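Long-range contact in NADPH-dependent aldehyde reductase YqhD (Escherichia coli, PDB 4QGS), which reduces a broad range of short-chain aldehydes to alcohols with NADPH, as a zinc-dependent member of the iron-containing alcohol dehydrogenase family: residues His18-Ile30 and Ala177-Tyr190. Residues are numbered along the deposited sequence; the frame is centred on the assembly and turned at random.
Sequences HTPTRILFGKGAI and AHVQPVFAVLDPVY
Parallel strands 22-25 and 183-186 pair at one margin of the six-stranded sheet of the N-terminal, Rossmann-like dinucleotide-binding domain, Arg22 beside Phe183 and Phe25 beside Leu186. The ladder starts with Arg22 N giving to Val182 O and ends with Gly26 N giving to Leu186 O at 2.8 Å. Just before it, Thr21 OG1 donates to Pro181 O at 2.7 Å, in the carbonyl plane and on a lone pair. A chi1 of -58° sets OG1 beside the backbone N for this bond and leaves Thr21 CG2 3.9 Å from Ala184 CB. Strand 22-25 is outermost within the chain; strand 144-148 flanks 183-186 on its other edge. On one face, Phe25 CD1 packs 3.7 Å from Leu186 CB, and Phe25 CZ meets Pro188 CG. Leu186 O lies over one face of the Phe25 ring, 3.6 Å above its plane and offset toward the rim. Helix 249-262 covers this face, with Trp257 against Ile23 and Phe25. On the other, Leu24 CD1 touches Val185 CG2. Beyond the strands, Asp187 ties down the type II turn Gly26-Ala29. Asp187 OD2 accepts from Gly28 N at 2.8 Å, from above the carboxylate plane, while OD1 accepts from Val189 N in an Asx turn. A water links Ile30 N, Asp187 OD2 and the hydroxyl of Tyr190, an NADP(+)-binding residue. That hydroxyl also hydrogen-bonds Gln60.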
ATOM      1  N   HIS A  18      -9.023   2.886 -14.398  1.00 19.81           N
ATOM      2  CA  HIS A  18      -7.916   3.265 -15.258  1.00 18.56           C
ATOM      3  C   HIS A  18      -6.608   2.816 -14.628  1.00 20.89           C
ATOM      4  O   HIS A  18      -6.268   3.236 -13.518  1.00 22.47           O
ATOM      5  CB  HIS A  18      -7.904   4.774 -15.497  1.00 21.21           C
ATOM      6  CG  HIS A  18      -6.903   5.219 -16.513  1.00 22.11           C
ATOM      7  ND1 HIS A  18      -6.146   6.358 -16.360  1.00 28.33           N
ATOM      8  CD2 HIS A  18      -6.527   4.673 -17.695  1.00 22.13           C
ATOM      9  CE1 HIS A  18      -5.348   6.498 -17.404  1.00 29.35           C
ATOM     10  NE2 HIS A  18      -5.566   5.493 -18.233  1.00 27.45           N
ATOM     11  N   THR A  19      -5.903   1.937 -15.331  1.00 20.37           N
ATOM     12  CA  THR A  19      -4.638   1.394 -14.847  1.00 22.14           C
ATOM     13  C   THR A  19      -3.567   1.481 -15.941  1.00 22.87           C
ATOM     14  O   THR A  19      -3.266   0.498 -16.616  1.00 26.30           O
ATOM     15  CB  THR A  19      -4.804  -0.067 -14.375  1.00 22.39           C
ATOM     16  OG1 THR A  19      -5.337  -0.857 -15.445  1.00 28.05           O
ATOM     17  CG2 THR A  19      -5.742  -0.150 -13.179  1.00 26.87           C
ATOM     18  N   PRO A  20      -2.992   2.675 -16.126  1.00 23.73           N
ATOM     19  CA  PRO A  20      -2.171   2.929 -17.313  1.00 24.93           C
ATOM     20  C   PRO A  20      -0.711   2.476 -17.203  1.00 24.33           C
ATOM     21  O   PRO A  20      -0.003   2.459 -18.211  1.00 23.08           O
ATOM     22  CB  PRO A  20      -2.249   4.447 -17.453  1.00 24.47           C
ATOM     23  CG  PRO A  20      -2.359   4.926 -16.047  1.00 28.80           C
ATOM     24  CD  PRO A  20      -3.212   3.901 -15.339  1.00 27.01           C
ATOM     25  N   THR A  21      -0.265   2.105 -16.013  1.00 20.97           N
ATOM     26  CA  THR A  21       1.150   1.749 -15.855  1.00 19.78           C
ATOM     27  C   THR A  21       1.519   0.419 -16.503  1.00 20.00           C
ATOM     28  O   THR A  21       0.942  -0.626 -16.196  1.00 21.54           O
ATOM     29  CB  THR A  21       1.542   1.703 -14.360  1.00 18.84           C
ATOM     30  OG1 THR A  21       1.285   2.974 -13.765  1.00 21.80           O
ATOM     31  CG2 THR A  21       3.031   1.352 -14.207  1.00 19.84           C
ATOM     32  N   ARG A  22       2.503   0.454 -17.401  1.00 21.16           N
ATOM     33  CA  ARG A  22       3.016  -0.762 -18.013  1.00 20.57           C
ATOM     34  C   ARG A  22       3.836  -1.551 -17.003  1.00 21.59           C
ATOM     35  O   ARG A  22       4.747  -1.013 -16.390  1.00 22.11           O
ATOM     36  CB  ARG A  22       3.878  -0.436 -19.235  1.00 19.12           C
ATOM     37  CG  ARG A  22       4.551  -1.650 -19.862  1.00 20.92           C
ATOM     38  CD  ARG A  22       5.474  -1.238 -21.005  1.00 23.90           C
ATOM     39  NE  ARG A  22       4.761  -0.545 -22.080  1.00 27.19           N
ATOM     40  CZ  ARG A  22       4.109  -1.155 -23.066  1.00 24.24           C
ATOM     41  NH1 ARG A  22       4.061  -2.479 -23.131  1.00 29.25           N
ATOM     42  NH2 ARG A  22       3.497  -0.434 -23.994  1.00 29.20           N
ATOM     43  N   ILE A  23       3.509  -2.825 -16.840  1.00 16.17           N
ATOM     44  CA  ILE A  23       4.226  -3.686 -15.900  1.00 18.64           C
ATOM     45  C   ILE A  23       5.268  -4.535 -16.600  1.00 19.12           C
ATOM     46  O   ILE A  23       4.941  -5.312 -17.500  1.00 18.35           O
ATOM     47  CB  ILE A  23       3.261  -4.624 -15.158  1.00 19.03           C
ATOM     48  CG1 ILE A  23       2.172  -3.811 -14.440  1.00 18.50           C
ATOM     49  CG2 ILE A  23       4.017  -5.506 -14.181  1.00 19.71           C
ATOM     50  CD1 ILE A  23       2.697  -2.899 -13.375  1.00 20.37           C
ATOM     51  N   LEU A  24       6.518  -4.397 -16.177  1.00 17.59           N
ATOM     52  CA  LEU A  24       7.583  -5.261 -16.660  1.00 17.19           C
ATOM     53  C   LEU A  24       7.922  -6.213 -15.529  1.00 18.55           C
ATOM     54  O   LEU A  24       8.568  -5.816 -14.563  1.00 19.95           O
ATOM     55  CB  LEU A  24       8.797  -4.442 -17.097  1.00 18.84           C
ATOM     56  CG  LEU A  24       8.555  -3.338 -18.140  1.00 24.09           C
ATOM     57  CD1 LEU A  24       9.833  -2.556 -18.424  1.00 27.34           C
ATOM     58  CD2 LEU A  24       7.983  -3.912 -19.424  1.00 24.44           C
ATOM     59  N   PHE A  25       7.445  -7.448 -15.624  1.00 17.92           N
ATOM     60  CA  PHE A  25       7.529  -8.379 -14.497  1.00 18.93           C
ATOM     61  C   PHE A  25       8.487  -9.541 -14.730  1.00 18.76           C
ATOM     62  O   PHE A  25       8.539 -10.106 -15.825  1.00 24.08           O
ATOM     63  CB  PHE A  25       6.130  -8.934 -14.184  1.00 19.60           C
ATOM     64  CG  PHE A  25       6.057  -9.733 -12.899  1.00 17.23           C
ATOM     65  CD1 PHE A  25       5.584  -9.143 -11.737  1.00 16.22           C
ATOM     66  CD2 PHE A  25       6.445 -11.067 -12.861  1.00 20.62           C
ATOM     67  CE1 PHE A  25       5.507  -9.871 -10.549  1.00 20.41           C
ATOM     68  CE2 PHE A  25       6.385 -11.797 -11.670  1.00 22.00           C
ATOM     69  CZ  PHE A  25       5.915 -11.198 -10.521  1.00 19.16           C
ATOM     70  N   GLY A  26       9.224  -9.917 -13.689  1.00 18.96           N
ATOM     71  CA  GLY A  26       9.934 -11.185 -13.695  1.00 20.89           C
ATOM     72  C   GLY A  26      11.424 -11.094 -13.442  1.00 20.49           C
ATOM     73  O   GLY A  26      11.981 -10.004 -13.367  1.00 20.08           O
ATOM     74  N   LYS A  27      12.050 -12.259 -13.310  1.00 19.93           N
ATOM     75  CA  LYS A  27      13.490 -12.369 -13.117  1.00 21.96           C
ATOM     76  C   LYS A  27      14.241 -11.680 -14.245  1.00 24.75           C
ATOM     77  O   LYS A  27      14.099 -12.048 -15.422  1.00 24.08           O
ATOM     78  CB  LYS A  27      13.907 -13.838 -13.041  1.00 23.74           C
ATOM     79  CG  LYS A  27      15.403 -14.027 -12.853  1.00 25.48           C
ATOM     80  CD  LYS A  27      15.809 -15.494 -12.967  1.00 39.28           C
ATOM     81  CE  LYS A  27      14.869 -16.401 -12.187  1.00 39.06           C
ATOM     82  NZ  LYS A  27      15.527 -17.667 -11.744  1.00 48.36           N
ATOM     83  N   GLY A  28      15.017 -10.667 -13.884  1.00 18.85           N
ATOM     84  CA  GLY A  28      15.802  -9.936 -14.857  1.00 25.13           C
ATOM     85  C   GLY A  28      14.984  -8.982 -15.703  1.00 23.39           C
ATOM     86  O   GLY A  28      15.447  -8.546 -16.756  1.00 23.25           O
ATOM     87  N   ALA A  29      13.780  -8.634 -15.235  1.00 20.83           N
ATOM     88  CA  ALA A  29      12.913  -7.730 -15.985  1.00 19.01           C
ATOM     89  C   ALA A  29      13.535  -6.358 -16.215  1.00 17.33           C
ATOM     90  O   ALA A  29      13.076  -5.619 -17.074  1.00 24.00           O
ATOM     91  CB  ALA A  29      11.549  -7.571 -15.281  1.00 18.08           C
ATOM     92  N   ILE A  30      14.577  -6.017 -15.463  1.00 19.23           N
ATOM     93  CA  ILE A  30      15.265  -4.751 -15.677  1.00 19.46           C
ATOM     94  C   ILE A  30      15.830  -4.692 -17.106  1.00 22.32           C
ATOM     95  O   ILE A  30      16.161  -3.621 -17.608  1.00 23.09           O
ATOM     96  CB  ILE A  30      16.399  -4.540 -14.645  1.00 22.59           C
ATOM     97  CG1 ILE A  30      16.866  -3.084 -14.630  1.00 26.65           C
ATOM     98  CG2 ILE A  30      17.555  -5.497 -14.902  1.00 23.10           C
ATOM     99  CD1 ILE A  30      16.010  -2.194 -13.791  1.00 31.80           C
ATOM    100  N   ALA A 177      -4.109  10.943 -12.804  1.00 44.70           N
ATOM    101  CA  ALA A 177      -3.837  10.094 -13.963  1.00 57.38           C
ATOM    102  C   ALA A 177      -2.532  10.455 -14.680  1.00 56.98           C
ATOM    103  O   ALA A 177      -2.096   9.739 -15.584  1.00 57.99           O
ATOM    104  CB  ALA A 177      -5.004  10.162 -14.943  1.00 50.97           C
ATOM    105  N   HIS A 178      -1.911  11.557 -14.274  1.00 47.35           N
ATOM    106  CA  HIS A 178      -0.700  12.038 -14.924  1.00 49.97           C
ATOM    107  C   HIS A 178       0.565  11.749 -14.122  1.00 47.18           C
ATOM    108  O   HIS A 178       1.654  11.723 -14.687  1.00 42.42           O
ATOM    109  CB  HIS A 178      -0.815  13.540 -15.195  1.00 51.54           C
ATOM    110  CG  HIS A 178      -1.816  13.880 -16.255  1.00 56.29           C
ATOM    111  ND1 HIS A 178      -2.667  14.961 -16.161  1.00 61.44           N
ATOM    112  CD2 HIS A 178      -2.101  13.278 -17.434  1.00 54.69           C
ATOM    113  CE1 HIS A 178      -3.438  15.005 -17.234  1.00 56.05           C
ATOM    114  NE2 HIS A 178      -3.112  13.998 -18.024  1.00 59.59           N
ATOM    115  N   VAL A 179       0.423  11.532 -12.817  1.00 45.20           N
ATOM    116  CA  VAL A 179       1.582  11.237 -11.974  1.00 51.08           C
ATOM    117  C   VAL A 179       1.772   9.738 -11.856  1.00 45.71           C
ATOM    118  O   VAL A 179       2.657   9.266 -11.141  1.00 48.36           O
ATOM    119  CB  VAL A 179       1.448  11.833 -10.562  1.00 40.45           C
ATOM    120  CG1 VAL A 179       1.118  13.305 -10.645  1.00 49.84           C
ATOM    121  CG2 VAL A 179       0.390  11.083  -9.760  1.00 49.66           C
ATOM    122  N   GLN A 180       0.933   8.988 -12.555  1.00 39.71           N
ATOM    123  CA  GLN A 180       1.104   7.549 -12.591  1.00 40.48           C
ATOM    124  C   GLN A 180       2.332   7.208 -13.411  1.00 31.53           C
ATOM    125  O   GLN A 180       2.559   7.803 -14.464  1.00 33.78           O
ATOM    126  CB  GLN A 180      -0.112   6.844 -13.177  1.00 47.01           C
ATOM    127  CG  GLN A 180      -1.410   7.347 -12.628  1.00 53.32           C
ATOM    128  CD  GLN A 180      -2.446   6.261 -12.547  1.00 58.74           C
ATOM    129  OE1 GLN A 180      -2.314   5.333 -11.745  1.00 60.65           O
ATOM    130  NE2 GLN A 180      -3.492   6.370 -13.354  1.00 56.60           N
ATOM    131  N   PRO A 181       3.125   6.243 -12.932  1.00 32.98           N
ATOM    132  CA  PRO A 181       4.310   5.849 -13.698  1.00 27.62           C
ATOM    133  C   PRO A 181       3.959   5.265 -15.062  1.00 28.15           C
ATOM    134  O   PRO A 181       2.973   4.534 -15.217  1.00 23.02           O
ATOM    135  CB  PRO A 181       4.979   4.793 -12.802  1.00 24.94           C
ATOM    136  CG  PRO A 181       3.924   4.318 -11.890  1.00 32.10           C
ATOM    137  CD  PRO A 181       2.981   5.477 -11.685  1.00 27.18           C
ATOM    138  N   VAL A 182       4.766   5.596 -16.064  1.00 23.21           N
ATOM    139  CA  VAL A 182       4.554   5.036 -17.383  1.00 22.17           C
ATOM    140  C   VAL A 182       4.843   3.539 -17.326  1.00 21.81           C
ATOM    141  O   VAL A 182       4.201   2.760 -18.018  1.00 23.07           O
ATOM    142  CB  VAL A 182       5.430   5.728 -18.453  1.00 25.56           C
ATOM    143  CG1 VAL A 182       4.944   7.140 -18.689  1.00 36.46           C
ATOM    144  CG2 VAL A 182       6.874   5.754 -18.024  1.00 35.88           C
ATOM    145  N   PHE A 183       5.805   3.139 -16.488  1.00 23.05           N
ATOM    146  CA  PHE A 183       6.107   1.718 -16.317  1.00 20.30           C
ATOM    147  C   PHE A 183       6.559   1.400 -14.902  1.00 16.54           C
ATOM    148  O   PHE A 183       6.987   2.271 -14.170  1.00 17.37           O
ATOM    149  CB  PHE A 183       7.194   1.250 -17.299  1.00 18.24           C
ATOM    150  CG  PHE A 183       8.509   1.946 -17.105  1.00 20.22           C
ATOM    151  CD1 PHE A 183       9.421   1.491 -16.172  1.00 19.35           C
ATOM    152  CD2 PHE A 183       8.823   3.069 -17.848  1.00 21.74           C
ATOM    153  CE1 PHE A 183      10.619   2.146 -15.981  1.00 21.68           C
ATOM    154  CE2 PHE A 183      10.029   3.727 -17.664  1.00 20.58           C
ATOM    155  CZ  PHE A 183      10.920   3.267 -16.729  1.00 20.61           C
ATOM    156  N   ALA A 184       6.486   0.127 -14.547  1.00 17.62           N
ATOM    157  CA  ALA A 184       7.019  -0.339 -13.276  1.00 20.36           C
ATOM    158  C   ALA A 184       7.753  -1.644 -13.513  1.00 19.11           C
ATOM    159  O   ALA A 184       7.189  -2.584 -14.101  1.00 17.79           O
ATOM    160  CB  ALA A 184       5.890  -0.514 -12.245  1.00 18.17           C
ATOM    161  N   VAL A 185       9.023  -1.697 -13.106  1.00 16.84           N
ATOM    162  CA  VAL A 185       9.775  -2.938 -13.155  1.00 16.89           C
ATOM    163  C   VAL A 185       9.596  -3.691 -11.846  1.00 17.04           C
ATOM    164  O   VAL A 185       9.952  -3.173 -10.787  1.00 18.67           O
ATOM    165  CB  VAL A 185      11.285  -2.708 -13.384  1.00 16.61           C
ATOM    166  CG1 VAL A 185      12.019  -4.038 -13.377  1.00 17.85           C
ATOM    167  CG2 VAL A 185      11.503  -1.972 -14.695  1.00 21.48           C
ATOM    168  N   LEU A 186       9.046  -4.898 -11.943  1.00 15.64           N
ATOM    169  CA  LEU A 186       8.782  -5.759 -10.794  1.00 17.57           C
ATOM    170  C   LEU A 186       9.550  -7.067 -10.947  1.00 16.79           C
ATOM    171  O   LEU A 186       9.118  -7.972 -11.663  1.00 16.76           O
ATOM    172  CB  LEU A 186       7.276  -6.054 -10.668  1.00 18.81           C
ATOM    173  CG  LEU A 186       6.329  -5.055  -9.990  1.00 22.96           C
ATOM    174  CD1 LEU A 186       6.466  -3.667 -10.555  1.00 28.60           C
ATOM    175  CD2 LEU A 186       4.886  -5.527 -10.171  1.00 21.76           C
ATOM    176  N   ASP A 187      10.703  -7.158 -10.287  1.00 19.87           N
ATOM    177  CA  ASP A 187      11.502  -8.368 -10.326  1.00 18.27           C
ATOM    178  C   ASP A 187      11.486  -9.006  -8.938  1.00 17.01           C
ATOM    179  O   ASP A 187      12.026  -8.451  -7.998  1.00 17.42           O
ATOM    180  CB  ASP A 187      12.947  -8.045 -10.765  1.00 17.84           C
ATOM    181  CG  ASP A 187      13.821  -9.285 -10.897  1.00 20.46           C
ATOM    182  OD1 ASP A 187      13.430 -10.365 -10.396  1.00 18.68           O
ATOM    183  OD2 ASP A 187      14.915  -9.180 -11.505  1.00 19.89           O
ATOM    184  N   PRO A 188      10.857 -10.175  -8.809  1.00 15.91           N
ATOM    185  CA  PRO A 188      10.761 -10.848  -7.514  1.00 17.11           C
ATOM    186  C   PRO A 188      12.127 -11.093  -6.862  1.00 16.73           C
ATOM    187  O   PRO A 188      12.230 -11.125  -5.636  1.00 17.98           O
ATOM    188  CB  PRO A 188      10.074 -12.166  -7.867  1.00 16.44           C
ATOM    189  CG  PRO A 188       9.214 -11.811  -9.063  1.00 19.01           C
ATOM    190  CD  PRO A 188      10.066 -10.856  -9.851  1.00 18.54           C
ATOM    191  N   VAL A 189      13.167 -11.248  -7.673  1.00 18.18           N
ATOM    192  CA  VAL A 189      14.503 -11.482  -7.104  1.00 19.12           C
ATOM    193  C   VAL A 189      14.938 -10.330  -6.197  1.00 15.72           C
ATOM    194  O   VAL A 189      15.623 -10.547  -5.189  1.00 18.60           O
ATOM    195  CB  VAL A 189      15.554 -11.700  -8.211  1.00 19.76           C
ATOM    196  CG1 VAL A 189      16.987 -11.745  -7.607  1.00 20.14           C
ATOM    197  CG2 VAL A 189      15.237 -12.969  -8.982  1.00 21.28           C
ATOM    198  N   TYR A 190      14.525  -9.106  -6.528  1.00 16.71           N
ATOM    199  CA  TYR A 190      14.856  -7.953  -5.696  1.00 17.67           C
ATOM    200  C   TYR A 190      14.183  -8.028  -4.320  1.00 20.11           C
ATOM    201  O   TYR A 190      14.577  -7.301  -3.417  1.00 22.21           O
ATOM    202  CB  TYR A 190      14.458  -6.635  -6.366  1.00 19.55           C
ATOM    203  CG  TYR A 190      15.178  -6.324  -7.666  1.00 20.19           C
ATOM    204  CD1 TYR A 190      16.352  -6.984  -8.016  1.00 20.94           C
ATOM    205  CD2 TYR A 190      14.675  -5.364  -8.547  1.00 19.15           C
ATOM    206  CE1 TYR A 190      17.011  -6.696  -9.204  1.00 22.90           C
ATOM    207  CE2 TYR A 190      15.337  -5.070  -9.739  1.00 20.93           C
ATOM    208  CZ  TYR A 190      16.495  -5.738 -10.059  1.00 22.44           C
ATOM    209  OH  TYR A 190      17.151  -5.459 -11.243  1.00 24.78           O
TER
HETATM  210  O   HOH W   1      15.500  -7.169 -13.062  1.00 22.88           O